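PDB 2OOJ: DUF3224 domain-containing protein from Shewanella oneidensis, which is of unknown function but folds into an antiparallel beta barrel that places it among the allene oxide cyclase-like barrel families. Local coordinates for residues B[8-13]-B[122-127]; B[49-54]-B[62-67]; B[82-87]-B[99-104]; B[110-115]-B[129-134]. All blocks are in the same frame, centred on the assembly; numbering follows the deposited sequence.

Overall arrangement
All four contacts are antiparallel pairings within one curled sheet, and the differences among them follow from place. Contacts 2 and 3 are buried: they belong to consecutive hairpins, touch each other through strands 62-71 and 77-90, and meet the second subunit. Both mix aliphatic packing with regular backbone ladders; Glu50, Gln84 and Glu99 have polar partners outside their segments, while Ser104 bonds within contact 3. Contacts 1 and 4 are partly buried, share strand 124-133, and rely on aromatic rings, with charged or amide side chains towards solvent. Contact 3 touches contact 4 through Val100 and Gly114, whereas contact 1, its centre about 19 Å from those of contacts 2 and 3, joins strand 5-18 to strand 124-133.

Contact 1 of 4, residues B[8-13]-B[122-127]; sequences TGKFDV and NGQHFY
Tyr127 lies flat over Gly9, its partner in the antiparallel pairing of residues 8-13 with 122-127. Gly9 N sits 3.5 Å above the plane of the ring, over its centre, while Lys10 O meets the ring's edge. This is the arrangement known as aromatic rescue of glycine, in which a cross-strand ring covers a backbone that has no side chain of its own. CG of Tyr127 stands between its own backbone N and carbonyl carbon (chi1 65°), and this torsion folds the ring back across the neighbouring strand. Two backbone bonds close the pair, with Tyr127 N to Gly9 O the shorter at 2.8 Å. On the same face His125 CB rides over the Phe11 ring, 3.7 Å from its centroid.

The other face is looser and more exposed. Lys10 runs extended beside the Phe126 ring, its CG 3.7 Å from Phe126 CE2, and crosses Gln124 at about a right angle. Gln124 bends so that NE2 serves two acceptors, Asp12 OD1 at 3.1 Å and, within its own strand, His125 O at 3.0 Å. Were Gln124 replaced by an alanine, Asp12 OD1 would probably be left without its amide mate and the lysine's methylenes uncovered. Here a water joins the backbones, donating to Phe11 O and accepting from His125 N.

Strand 5-18 lies between 124-133 and 29-39. Phe11 packs on Lys37 of 29-39 and on Ile118 of 112-121, and the Tyr127 hydroxyl is hydrogen-bonded to Tyr40 O and Leu43 N beyond.

Contact 2 of 4, residues B[49-54]-B[62-67]; sequences GEMLSA and AGYVAI
In the hairpin of strands 43-55 and 62-71, Met51, a selenomethionine in this crystal, reaches diagonally to Tyr64. Its CG is 3.7 Å from Tyr64 CD2, and its SE lies 4.7 Å from the centroid of the Tyr64 ring, 44° off the normal, an oblique Met-aromatic contact. Because CG is anti to the backbone N (chi1 171°), the chain of Met51 also passes close to the backbone of the other strand, with CG 3.2 Å from Val65 O. Directly opposite Met51 stands Ala66; the alpha carbons of this non-hydrogen-bonded pair are 4.0 Å apart, and Met51 CB meets Ala66 CB at the same 4.0 Å.

Six backbone hydrogen bonds tie the ladder in regular antiparallel fashion, two each at Glu50-Ile67, Leu52-Val65 and Ala54-Gly63, the last of them with Ala54 N to Gly63 O at 2.9 Å. The hairpin forms part of the barrel wall, with different neighbours on its two faces. On the face of Met51, Met33 and Leu35 of strand 29-39 pack against the selenomethionine, and the Tyr64 hydroxyl is hydrogen-bonded to His85 ND1. On the other face Leu52 CB meets Val65 CG2 at 3.9 Å, the two side chains slanting across each other. That face is turned to the second subunit: Leu52 packs on Ile67 of that subunit and Val65 on its own counterpart there. Glu50 OE1 forms a salt bridge with Arg32 of its own chain, while OE2 accepts from Tyr21 N of the second subunit.

Contact 3 of 4, residues B[82-87]-B[99-104]; sequences VLQHFG and EVVPHS
Ser104 OG receives the backbone N-H of Val82 at 3.0 Å, a nearly straight bond of 169°, and donates its own proton to Val101 O at 2.6 Å. One hydroxyl thus bridges strand 82-87 and the chain turning away from it. Its position between the backbone N and carbonyl carbon of Ser104 (chi1 66°) faces it to both partners. Alongside, Val82 CG1 and Val101 CG2 meet at 3.7 Å, the two side chains pointing the same way, and Val101 CG2 also touches Gln84 OE1. Across the other face Leu83 CD2 reaches Val100 CG2 at 4.1 Å.

What places Ser104 is a type II beta turn from Val101 to Ser104, closed by Ser104 N to Val101 O at 3.0 Å, so that this carbonyl accepts twice from one residue. With an alanine here, Val82 N would probably lose its acceptor and the turn the hydroxyl that ties it to the neighbouring strand. Before the turn the pairing is regular, with Gln84 and Glu99 exchanging two backbone bonds.

Outward, Gln84 NE2 is hydrogen-bonded to Gly87 O of the second subunit, and Glu99 bonds His97 through OE1 and forms a salt bridge with Arg95 of the second subunit through OE2. Strand 77-90 lies between 62-71, where Val82 and Gln84 pack on Ile67, and 93-107, whose Val100 N is hydrogen-bonded to Gly114 O of strand 112-121.

Contact 4 of 4, residues B[110-115]-B[129-134]; sequences TGLYGT and FSFCFE
Leu112 points CD1 over one face of the Phe133 ring, 4.2 Å from its centroid. The same methyl touches Phe131 CD2 at 3.7 Å, the two side chains crossing obliquely, so one leucine branch serves two aromatics. With CG anti to the backbone N (chi1 -177°) the branch is carried across to the other strand, and chi2 (61°) sorts the two methyls, sending CD2 to the edge of the Phe129 ring. Thr110 O lies in the plane of Phe133, at its edge, 3.3 Å from CD2. Phe129 likewise turns an edge to a carbonyl, its CD1 3.3 Å from Thr115 O.

These rings line one face of the hairpin formed by strands 112-121 and 124-133. Gly114 packs its backbone close against Phe129 and Phe131, its alpha carbon 4.1 Å from that of Phe131, and Gly114 CA is 3.1 Å from Ser130 O. Leu74 packs against Leu112, Phe129 and Phe131 on this side, and Arg77 makes a cation-pi contact with Phe133.

Tyr113 occupies the other face. Cys132 SG approaches its ring obliquely, 4.9 Å from the centroid, a sulfur-aromatic contact. The Glu134 carboxylate is turned 79° from the ring plane, with OE2 3.4 Å from Tyr113 CD1.

Contact 1 of 4, residues B[8-13]-B[122-127]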
loop_
_atom_site.group_PDB
_atom_site.type_symbol
_atom_site.label_atom_id
_atom_site.label_comp_id
_atom_site.label_asym_id
_atom_site.label_seq_id
_atom_site.Cartn_x
_atom_site.Cartn_y
_atom_site.Cartn_z
ATOM N N THR B 8 1.400 10.601 21.273
ATOM C CA THR B 8 1.473 11.624 20.221
ATOM C C THR B 8 2.849 12.284 20.237
ATOM O O THR B 8 3.482 12.464 21.295
ATOM C CB THR B 8 0.405 12.718 20.389
ATOM O OG1 THR B 8 -0.888 12.110 20.402
ATOM C CG2 THR B 8 0.446 13.735 19.179
ATOM N N GLY B 9 3.313 12.676 19.065
ATOM C CA GLY B 9 4.654 13.242 18.945
ATOM C C GLY B 9 4.962 13.698 17.538
ATOM O O GLY B 9 4.168 13.467 16.639
ATOM N N LYS B 10 6.106 14.355 17.369
ATOM C CA LYS B 10 6.514 14.910 16.079
ATOM C C LYS B 10 7.205 13.843 15.241
ATOM O O LYS B 10 7.779 12.914 15.764
ATOM C CB LYS B 10 7.486 16.070 16.308
ATOM C CG LYS B 10 6.869 17.168 17.153
ATOM C CD LYS B 10 7.751 18.412 17.257
ATOM C CE LYS B 10 6.907 19.554 17.857
ATOM N NZ LYS B 10 7.665 20.837 18.033
ATOM N N PHE B 11 7.117 13.951 13.932
ATOM C CA PHE B 11 8.057 13.255 13.070
ATOM C C PHE B 11 8.424 14.113 11.848
ATOM O O PHE B 11 7.668 14.979 11.457
ATOM C CB PHE B 11 7.535 11.885 12.645
ATOM C CG PHE B 11 6.401 11.926 11.684
ATOM C CD1 PHE B 11 5.096 12.031 12.125
ATOM C CD2 PHE B 11 6.629 11.834 10.319
ATOM C CE1 PHE B 11 4.051 12.029 11.221
ATOM C CE2 PHE B 11 5.589 11.865 9.394
ATOM C CZ PHE B 11 4.300 11.955 9.837
ATOM N N ASP B 12 9.606 13.873 11.288
ATOM C CA ASP B 12 10.018 14.492 10.023
ATOM C C ASP B 12 10.235 13.384 9.025
ATOM O O ASP B 12 10.585 12.304 9.405
ATOM C CB ASP B 12 11.319 15.278 10.250
ATOM C CG ASP B 12 11.157 16.344 11.317
ATOM O OD1 ASP B 12 10.017 16.890 11.469
ATOM O OD2 ASP B 12 12.150 16.608 12.007
ATOM N N VAL B 13 9.974 13.647 7.761
ATOM C CA VAL B 13 10.199 12.671 6.711
ATOM C C VAL B 13 10.955 13.315 5.561
ATOM O O VAL B 13 10.731 14.481 5.260
ATOM C CB VAL B 13 8.880 12.043 6.208
ATOM C CG1 VAL B 13 7.950 13.106 5.736
ATOM C CG2 VAL B 13 9.175 11.017 5.107
ATOM N N ASN B 122 0.862 23.756 12.338
ATOM C CA ASN B 122 1.871 24.757 12.077
ATOM C C ASN B 122 3.046 24.210 11.264
ATOM O O ASN B 122 4.198 24.464 11.582
ATOM C CB ASN B 122 2.351 25.359 13.406
ATOM C CG ASN B 122 3.119 26.683 13.211
ATOM O OD1 ASN B 122 2.973 27.363 12.181
ATOM N ND2 ASN B 122 3.956 27.024 14.180
ATOM N N GLY B 123 2.750 23.441 10.219
ATOM C CA GLY B 123 3.780 22.930 9.325
ATOM C C GLY B 123 4.544 21.697 9.802
ATOM O O GLY B 123 5.399 21.192 9.085
ATOM N N GLN B 124 4.221 21.211 11.003
ATOM C CA GLN B 124 4.896 20.086 11.639
ATOM C C GLN B 124 3.974 18.866 11.626
ATOM O O GLN B 124 2.831 18.944 12.050
ATOM C CB GLN B 124 5.269 20.446 13.077
ATOM C CG GLN B 124 5.869 19.315 13.928
ATOM C CD GLN B 124 7.237 18.902 13.435
ATOM O OE1 GLN B 124 8.148 19.710 13.425
ATOM N NE2 GLN B 124 7.385 17.650 13.001
ATOM N N HIS B 125 4.483 17.764 11.105
ATOM C CA HIS B 125 3.785 16.481 11.161
ATOM C C HIS B 125 3.856 15.883 12.535
ATOM O O HIS B 125 4.906 15.953 13.183
ATOM C CB HIS B 125 4.394 15.493 10.187
ATOM C CG HIS B 125 4.060 15.792 8.777
ATOM N ND1 HIS B 125 2.779 15.675 8.283
ATOM C CD2 HIS B 125 4.816 16.283 7.771
ATOM C CE1 HIS B 125 2.770 16.050 7.013
ATOM N NE2 HIS B 125 3.992 16.429 6.681
ATOM N N PHE B 126 2.736 15.280 12.931
ATOM C CA PHE B 126 2.583 14.616 14.203
ATOM C C PHE B 126 2.011 13.238 13.947
ATOM O O PHE B 126 1.157 13.052 13.067
ATOM C CB PHE B 126 1.613 15.378 15.115
ATOM C CG PHE B 126 2.194 16.628 15.693
ATOM C CD1 PHE B 126 2.195 17.785 14.966
ATOM C CD2 PHE B 126 2.739 16.634 16.960
ATOM C CE1 PHE B 126 2.741 18.934 15.489
ATOM C CE2 PHE B 126 3.278 17.778 17.481
ATOM C CZ PHE B 126 3.291 18.927 16.732
ATOM N N TYR B 127 2.443 12.311 14.756
ATOM C CA TYR B 127 1.867 10.960 14.786
ATOM C C TYR B 127 0.999 10.833 16.038
ATOM O O TYR B 127 1.294 11.439 17.082
ATOM C CB TYR B 127 2.978 9.896 14.797
ATOM C CG TYR B 127 3.831 9.910 16.034
ATOM C CD1 TYR B 127 3.455 9.196 17.187
ATOM C CD2 TYR B 127 5.045 10.584 16.046
ATOM C CE1 TYR B 127 4.243 9.227 18.305
ATOM C CE2 TYR B 127 5.818 10.644 17.171
ATOM C CZ TYR B 127 5.425 9.943 18.303
ATOM O OH TYR B 127 6.221 10.005 19.417
HETATM O O HOH W 1 7.172 17.375 9.840
#

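Contact 2 of 4, residues B[49-54]-B[62-67]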
loop_
_atom_site.group_PDB
_atom_site.type_symbol
_atom_site.label_atom_id
_atom_site.label_comp_id
_atom_site.label_asym_id
_atom_site.label_seq_id
_atom_site.Cartn_x
_atom_site.Cartn_y
_atom_site.Cartn_z
ATOM N N GLY B 49 12.013 3.098 4.339
ATOM C CA GLY B 49 11.195 2.252 3.466
ATOM C C GLY B 49 10.968 2.910 2.130
ATOM O O GLY B 49 11.753 3.760 1.734
ATOM N N GLU B 50 9.880 2.530 1.452
ATOM C CA GLU B 50 9.520 3.104 0.196
ATOM C C GLU B 50 8.027 3.327 0.133
ATOM O O GLU B 50 7.272 2.707 0.865
ATOM C CB GLU B 50 9.972 2.227 -0.968
ATOM C CG GLU B 50 11.463 2.050 -1.011
ATOM C CD GLU B 50 11.919 1.295 -2.242
ATOM O OE1 GLU B 50 11.964 1.929 -3.315
ATOM O OE2 GLU B 50 12.172 0.078 -2.144
HETATM N N MSE B 51 7.648 4.244 -0.748
HETATM C CA MSE B 51 6.284 4.564 -1.065
HETATM C C MSE B 51 6.116 4.467 -2.572
HETATM O O MSE B 51 7.063 4.687 -3.334
HETATM C CB MSE B 51 6.012 5.990 -0.617
HETATM C CG MSE B 51 4.683 6.566 -1.070
HETATM SE SE MSE B 51 4.557 8.515 -0.625
HETATM C CE MSE B 51 6.252 8.810 -0.521
ATOM N N LEU B 52 4.904 4.130 -2.984
ATOM C CA LEU B 52 4.470 4.113 -4.377
ATOM C C LEU B 52 3.269 5.044 -4.380
ATOM O O LEU B 52 2.502 5.042 -3.434
ATOM C CB LEU B 52 4.067 2.704 -4.798
ATOM C CG LEU B 52 5.131 1.635 -4.604
ATOM C CD1 LEU B 52 4.535 0.258 -4.893
ATOM C CD2 LEU B 52 6.374 1.939 -5.485
ATOM N N SER B 53 3.144 5.884 -5.403
ATOM C CA SER B 53 2.057 6.837 -5.478
ATOM C C SER B 53 1.453 6.876 -6.880
ATOM O O SER B 53 2.107 6.581 -7.872
ATOM C CB SER B 53 2.562 8.231 -5.123
ATOM O OG SER B 53 3.585 8.587 -5.995
ATOM N N ALA B 54 0.189 7.230 -6.943
ATOM C CA ALA B 54 -0.463 7.566 -8.190
ATOM C C ALA B 54 -1.222 8.874 -7.990
ATOM O O ALA B 54 -2.197 8.917 -7.241
ATOM C CB ALA B 54 -1.427 6.445 -8.581
ATOM N N ALA B 62 -5.770 11.065 -5.420
ATOM C CA ALA B 62 -4.527 10.356 -5.569
ATOM C C ALA B 62 -4.571 9.128 -4.631
ATOM O O ALA B 62 -5.468 9.002 -3.801
ATOM C CB ALA B 62 -3.374 11.244 -5.193
ATOM N N GLY B 63 -3.588 8.263 -4.774
ATOM C CA GLY B 63 -3.423 7.139 -3.821
ATOM C C GLY B 63 -1.969 6.962 -3.535
ATOM O O GLY B 63 -1.140 7.367 -4.351
ATOM N N TYR B 64 -1.640 6.436 -2.347
ATOM C CA TYR B 64 -0.290 5.998 -2.103
ATOM C C TYR B 64 -0.309 4.774 -1.156
ATOM O O TYR B 64 -1.295 4.526 -0.451
ATOM C CB TYR B 64 0.530 7.138 -1.528
ATOM C CG TYR B 64 0.482 7.297 -0.032
ATOM C CD1 TYR B 64 -0.493 8.045 0.597
ATOM C CD2 TYR B 64 1.453 6.699 0.752
ATOM C CE1 TYR B 64 -0.500 8.167 2.014
ATOM C CE2 TYR B 64 1.457 6.805 2.116
ATOM C CZ TYR B 64 0.487 7.540 2.750
ATOM O OH TYR B 64 0.551 7.621 4.149
ATOM N N VAL B 65 0.771 4.033 -1.207
ATOM C CA VAL B 65 1.055 2.898 -0.296
ATOM C C VAL B 65 2.536 3.020 0.086
ATOM O O VAL B 65 3.286 3.718 -0.601
ATOM C CB VAL B 65 0.752 1.548 -0.938
ATOM C CG1 VAL B 65 -0.676 1.455 -1.365
ATOM C CG2 VAL B 65 1.671 1.196 -2.123
ATOM N N ALA B 66 2.925 2.400 1.195
ATOM C CA ALA B 66 4.296 2.435 1.678
ATOM C C ALA B 66 4.463 1.310 2.685
ATOM O O ALA B 66 3.489 0.910 3.292
ATOM C CB ALA B 66 4.574 3.777 2.337
ATOM N N ILE B 67 5.704 0.849 2.851
ATOM C CA ILE B 67 6.146 -0.047 3.912
ATOM C C ILE B 67 7.449 0.514 4.425
ATOM O O ILE B 67 8.341 0.850 3.650
ATOM C CB ILE B 67 6.363 -1.495 3.386
ATOM C CG1 ILE B 67 4.979 -2.103 3.074
ATOM C CG2 ILE B 67 7.096 -2.383 4.378
ATOM C CD1 ILE B 67 5.019 -3.543 2.628
#

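Contact 3 of 4, residues B[82-87]-B[99-104]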
loop_
_atom_site.group_PDB
_atom_site.type_symbol
_atom_site.label_atom_id
_atom_site.label_comp_id
_atom_site.label_asym_id
_atom_site.label_seq_id
_atom_site.Cartn_x
_atom_site.Cartn_y
_atom_site.Cartn_z
ATOM N N VAL B 82 7.350 -2.971 11.665
ATOM C CA VAL B 82 7.044 -2.453 10.323
ATOM C C VAL B 82 5.703 -1.752 10.307
ATOM O O VAL B 82 4.733 -2.269 10.840
ATOM C CB VAL B 82 7.058 -3.585 9.260
ATOM C CG1 VAL B 82 6.506 -3.106 7.839
ATOM C CG2 VAL B 82 8.498 -4.110 9.122
ATOM N N LEU B 83 5.670 -0.585 9.657
ATOM C CA LEU B 83 4.434 0.123 9.372
ATOM C C LEU B 83 4.049 0.012 7.888
ATOM O O LEU B 83 4.897 0.100 7.029
ATOM C CB LEU B 83 4.562 1.586 9.759
ATOM C CG LEU B 83 4.564 1.981 11.240
ATOM C CD1 LEU B 83 5.021 3.424 11.404
ATOM C CD2 LEU B 83 3.164 1.760 11.810
ATOM N N GLN B 84 2.753 -0.183 7.632
ATOM C CA GLN B 84 2.202 -0.385 6.291
ATOM C C GLN B 84 1.097 0.576 6.081
ATOM O O GLN B 84 0.188 0.654 6.923
ATOM C CB GLN B 84 1.706 -1.825 6.129
ATOM C CG GLN B 84 1.277 -2.176 4.659
ATOM C CD GLN B 84 1.086 -3.663 4.470
ATOM O OE1 GLN B 84 2.027 -4.441 4.638
ATOM N NE2 GLN B 84 -0.115 -4.066 4.074
ATOM N N HIS B 85 1.219 1.372 5.008
ATOM C CA HIS B 85 0.317 2.461 4.695
ATOM C C HIS B 85 -0.535 2.209 3.441
ATOM O O HIS B 85 -0.058 1.737 2.413
ATOM C CB HIS B 85 1.082 3.763 4.358
ATOM C CG HIS B 85 2.167 4.153 5.312
ATOM N ND1 HIS B 85 2.307 5.452 5.747
ATOM C CD2 HIS B 85 3.214 3.468 5.834
ATOM C CE1 HIS B 85 3.390 5.546 6.501
ATOM N NE2 HIS B 85 3.948 4.350 6.586
ATOM N N PHE B 86 -1.790 2.636 3.494
ATOM C CA PHE B 86 -2.627 2.651 2.329
ATOM C C PHE B 86 -3.457 3.898 2.465
ATOM O O PHE B 86 -4.225 4.012 3.411
ATOM C CB PHE B 86 -3.510 1.428 2.331
ATOM C CG PHE B 86 -4.523 1.352 1.214
ATOM C CD1 PHE B 86 -5.736 2.002 1.309
ATOM C CD2 PHE B 86 -4.296 0.512 0.137
ATOM C CE1 PHE B 86 -6.701 1.865 0.305
ATOM C CE2 PHE B 86 -5.250 0.345 -0.874
ATOM C CZ PHE B 86 -6.451 1.041 -0.791
ATOM N N GLY B 87 -3.263 4.835 1.540
ATOM C CA GLY B 87 -3.938 6.130 1.568
ATOM C C GLY B 87 -4.622 6.365 0.241
ATOM O O GLY B 87 -4.040 6.142 -0.814
ATOM N N GLU B 99 -1.018 0.730 9.779
ATOM C CA GLU B 99 -0.988 -0.269 10.865
ATOM C C GLU B 99 0.380 -0.905 10.992
ATOM O O GLU B 99 1.155 -0.954 10.041
ATOM C CB GLU B 99 -2.071 -1.320 10.667
ATOM C CG GLU B 99 -1.795 -2.362 9.666
ATOM C CD GLU B 99 -2.878 -3.431 9.640
ATOM O OE1 GLU B 99 -3.945 -3.144 9.097
ATOM O OE2 GLU B 99 -2.653 -4.557 10.142
ATOM N N VAL B 100 0.654 -1.413 12.188
ATOM C CA VAL B 100 1.818 -2.265 12.419
ATOM C C VAL B 100 1.516 -3.625 11.769
ATOM O O VAL B 100 0.466 -4.171 11.985
ATOM C CB VAL B 100 2.080 -2.466 13.928
ATOM C CG1 VAL B 100 3.063 -3.553 14.149
ATOM C CG2 VAL B 100 2.595 -1.156 14.571
ATOM N N VAL B 101 2.455 -4.159 10.988
ATOM C CA VAL B 101 2.276 -5.438 10.361
ATOM C C VAL B 101 2.381 -6.449 11.490
ATOM O O VAL B 101 3.390 -6.469 12.199
ATOM C CB VAL B 101 3.302 -5.721 9.268
ATOM C CG1 VAL B 101 3.097 -7.103 8.661
ATOM C CG2 VAL B 101 3.168 -4.662 8.131
ATOM N N PRO B 102 1.361 -7.290 11.631
ATOM C CA PRO B 102 1.350 -8.318 12.708
ATOM C C PRO B 102 2.572 -9.184 12.726
ATOM O O PRO B 102 2.964 -9.714 11.695
ATOM C CB PRO B 102 0.107 -9.137 12.391
ATOM C CG PRO B 102 -0.806 -8.123 11.713
ATOM C CD PRO B 102 0.119 -7.349 10.834
ATOM N N HIS B 103 3.116 -9.372 13.930
ATOM C CA HIS B 103 4.325 -10.151 14.177
ATOM C C HIS B 103 5.608 -9.521 13.616
ATOM O O HIS B 103 6.677 -10.169 13.625
ATOM C CB HIS B 103 4.143 -11.615 13.718
ATOM C CG HIS B 103 3.005 -12.323 14.385
ATOM N ND1 HIS B 103 1.888 -12.743 13.700
ATOM C CD2 HIS B 103 2.822 -12.708 15.667
ATOM C CE1 HIS B 103 1.050 -13.325 14.538
ATOM N NE2 HIS B 103 1.600 -13.328 15.736
ATOM N N SER B 104 5.549 -8.252 13.146
ATOM C CA SER B 104 6.754 -7.549 12.748
ATOM C C SER B 104 7.526 -6.992 13.935
ATOM O O SER B 104 8.683 -6.602 13.770
ATOM C CB SER B 104 6.476 -6.395 11.759
ATOM O OG SER B 104 5.708 -5.328 12.351
#

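Contact 4 of 4, residues B[110-115]-B[129-134]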
loop_
_atom_site.group_PDB
_atom_site.type_symbol
_atom_site.label_atom_id
_atom_site.label_comp_id
_atom_site.label_asym_id
_atom_site.label_seq_id
_atom_site.Cartn_x
_atom_site.Cartn_y
_atom_site.Cartn_z
ATOM N N THR B 110 8.447 -6.953 20.674
ATOM C CA THR B 110 7.801 -8.190 20.281
ATOM C C THR B 110 6.351 -8.153 20.747
ATOM O O THR B 110 6.099 -7.788 21.872
ATOM C CB THR B 110 8.538 -9.413 20.854
ATOM O OG1 THR B 110 9.899 -9.406 20.395
ATOM C CG2 THR B 110 7.885 -10.707 20.392
ATOM N N GLY B 111 5.433 -8.562 19.889
ATOM C CA GLY B 111 3.985 -8.576 20.184
ATOM C C GLY B 111 3.242 -7.271 19.970
ATOM O O GLY B 111 2.067 -7.162 20.280
ATOM N N LEU B 112 3.919 -6.262 19.446
ATOM C CA LEU B 112 3.301 -4.960 19.238
ATOM C C LEU B 112 2.152 -5.029 18.252
ATOM O O LEU B 112 2.275 -5.650 17.173
ATOM C CB LEU B 112 4.343 -3.977 18.699
ATOM C CG LEU B 112 3.898 -2.543 18.495
ATOM C CD1 LEU B 112 3.454 -1.892 19.819
ATOM C CD2 LEU B 112 5.081 -1.768 17.888
ATOM N N TYR B 113 1.044 -4.399 18.624
ATOM C CA TYR B 113 -0.121 -4.221 17.782
ATOM C C TYR B 113 -0.445 -2.735 17.716
ATOM O O TYR B 113 -0.420 -2.039 18.742
ATOM C CB TYR B 113 -1.324 -4.903 18.408
ATOM C CG TYR B 113 -2.646 -4.598 17.741
ATOM C CD1 TYR B 113 -3.092 -5.375 16.673
ATOM C CD2 TYR B 113 -3.449 -3.551 18.165
ATOM C CE1 TYR B 113 -4.283 -5.095 16.032
ATOM C CE2 TYR B 113 -4.672 -3.274 17.548
ATOM C CZ TYR B 113 -5.088 -4.059 16.491
ATOM O OH TYR B 113 -6.287 -3.827 15.872
ATOM N N GLY B 114 -0.842 -2.227 16.560
ATOM C CA GLY B 114 -1.234 -0.820 16.573
ATOM C C GLY B 114 -1.587 -0.166 15.263
ATOM O O GLY B 114 -1.302 -0.696 14.208
ATOM N N THR B 115 -2.215 0.997 15.378
ATOM C CA THR B 115 -2.590 1.811 14.234
ATOM C C THR B 115 -2.120 3.219 14.492
ATOM O O THR B 115 -1.936 3.640 15.628
ATOM C CB THR B 115 -4.112 1.769 13.985
ATOM O OG1 THR B 115 -4.806 2.228 15.150
ATOM C CG2 THR B 115 -4.571 0.316 13.615
ATOM N N PHE B 129 -0.323 7.432 17.864
ATOM C CA PHE B 129 -0.078 5.990 17.741
ATOM C C PHE B 129 -0.801 5.273 18.857
ATOM O O PHE B 129 -0.503 5.514 20.022
ATOM C CB PHE B 129 1.455 5.745 17.756
ATOM C CG PHE B 129 1.874 4.316 17.514
ATOM C CD1 PHE B 129 1.181 3.481 16.642
ATOM C CD2 PHE B 129 3.024 3.828 18.092
ATOM C CE1 PHE B 129 1.610 2.176 16.422
ATOM C CE2 PHE B 129 3.441 2.531 17.859
ATOM C CZ PHE B 129 2.730 1.719 17.012
ATOM N N SER B 130 -1.806 4.465 18.486
ATOM C CA SER B 130 -2.576 3.667 19.425
ATOM C C SER B 130 -2.102 2.230 19.356
ATOM O O SER B 130 -2.228 1.574 18.324
ATOM C CB SER B 130 -4.071 3.761 19.099
ATOM O OG SER B 130 -4.398 5.114 18.920
ATOM N N PHE B 131 -1.562 1.726 20.466
ATOM C CA PHE B 131 -0.931 0.464 20.433
ATOM C C PHE B 131 -1.182 -0.310 21.730
ATOM O O PHE B 131 -1.645 0.237 22.749
ATOM C CB PHE B 131 0.577 0.631 20.207
ATOM C CG PHE B 131 1.310 1.226 21.366
ATOM C CD1 PHE B 131 1.420 2.581 21.519
ATOM C CD2 PHE B 131 1.913 0.409 22.304
ATOM C CE1 PHE B 131 2.075 3.107 22.630
ATOM C CE2 PHE B 131 2.571 0.924 23.395
ATOM C CZ PHE B 131 2.664 2.271 23.550
ATOM N N CYS B 132 -0.899 -1.591 21.609
ATOM C CA CYS B 132 -0.891 -2.511 22.735
ATOM C C CYS B 132 -0.023 -3.688 22.380
ATOM O O CYS B 132 0.660 -3.674 21.342
ATOM C CB CYS B 132 -2.327 -2.880 23.105
ATOM S SG CYS B 132 -3.141 -3.870 21.939
ATOM N N PHE B 133 -0.011 -4.721 23.238
ATOM C CA PHE B 133 0.846 -5.870 22.985
ATOM C C PHE B 133 0.006 -7.139 23.050
ATOM O O PHE B 133 -0.872 -7.233 23.871
ATOM C CB PHE B 133 1.968 -5.914 23.999
ATOM C CG PHE B 133 3.051 -4.922 23.723
ATOM C CD1 PHE B 133 2.919 -3.603 24.129
ATOM C CD2 PHE B 133 4.197 -5.310 23.051
ATOM C CE1 PHE B 133 3.902 -2.665 23.833
ATOM C CE2 PHE B 133 5.188 -4.399 22.772
ATOM C CZ PHE B 133 5.055 -3.072 23.177
ATOM N N GLU B 134 0.294 -8.090 22.183
ATOM C CA GLU B 134 -0.440 -9.342 22.143
ATOM C C GLU B 134 0.164 -10.231 23.230
ATOM O O GLU B 134 1.325 -10.035 23.623
ATOM C CB GLU B 134 -0.277 -9.988 20.784
ATOM C CG GLU B 134 -0.592 -9.060 19.583
ATOM C CD GLU B 134 -2.065 -8.890 19.332
ATOM O OE1 GLU B 134 -2.832 -9.393 20.155
ATOM O OE2 GLU B 134 -2.446 -8.231 18.316
HETATM O O HOH W 2 -5.274 0.760 17.129
#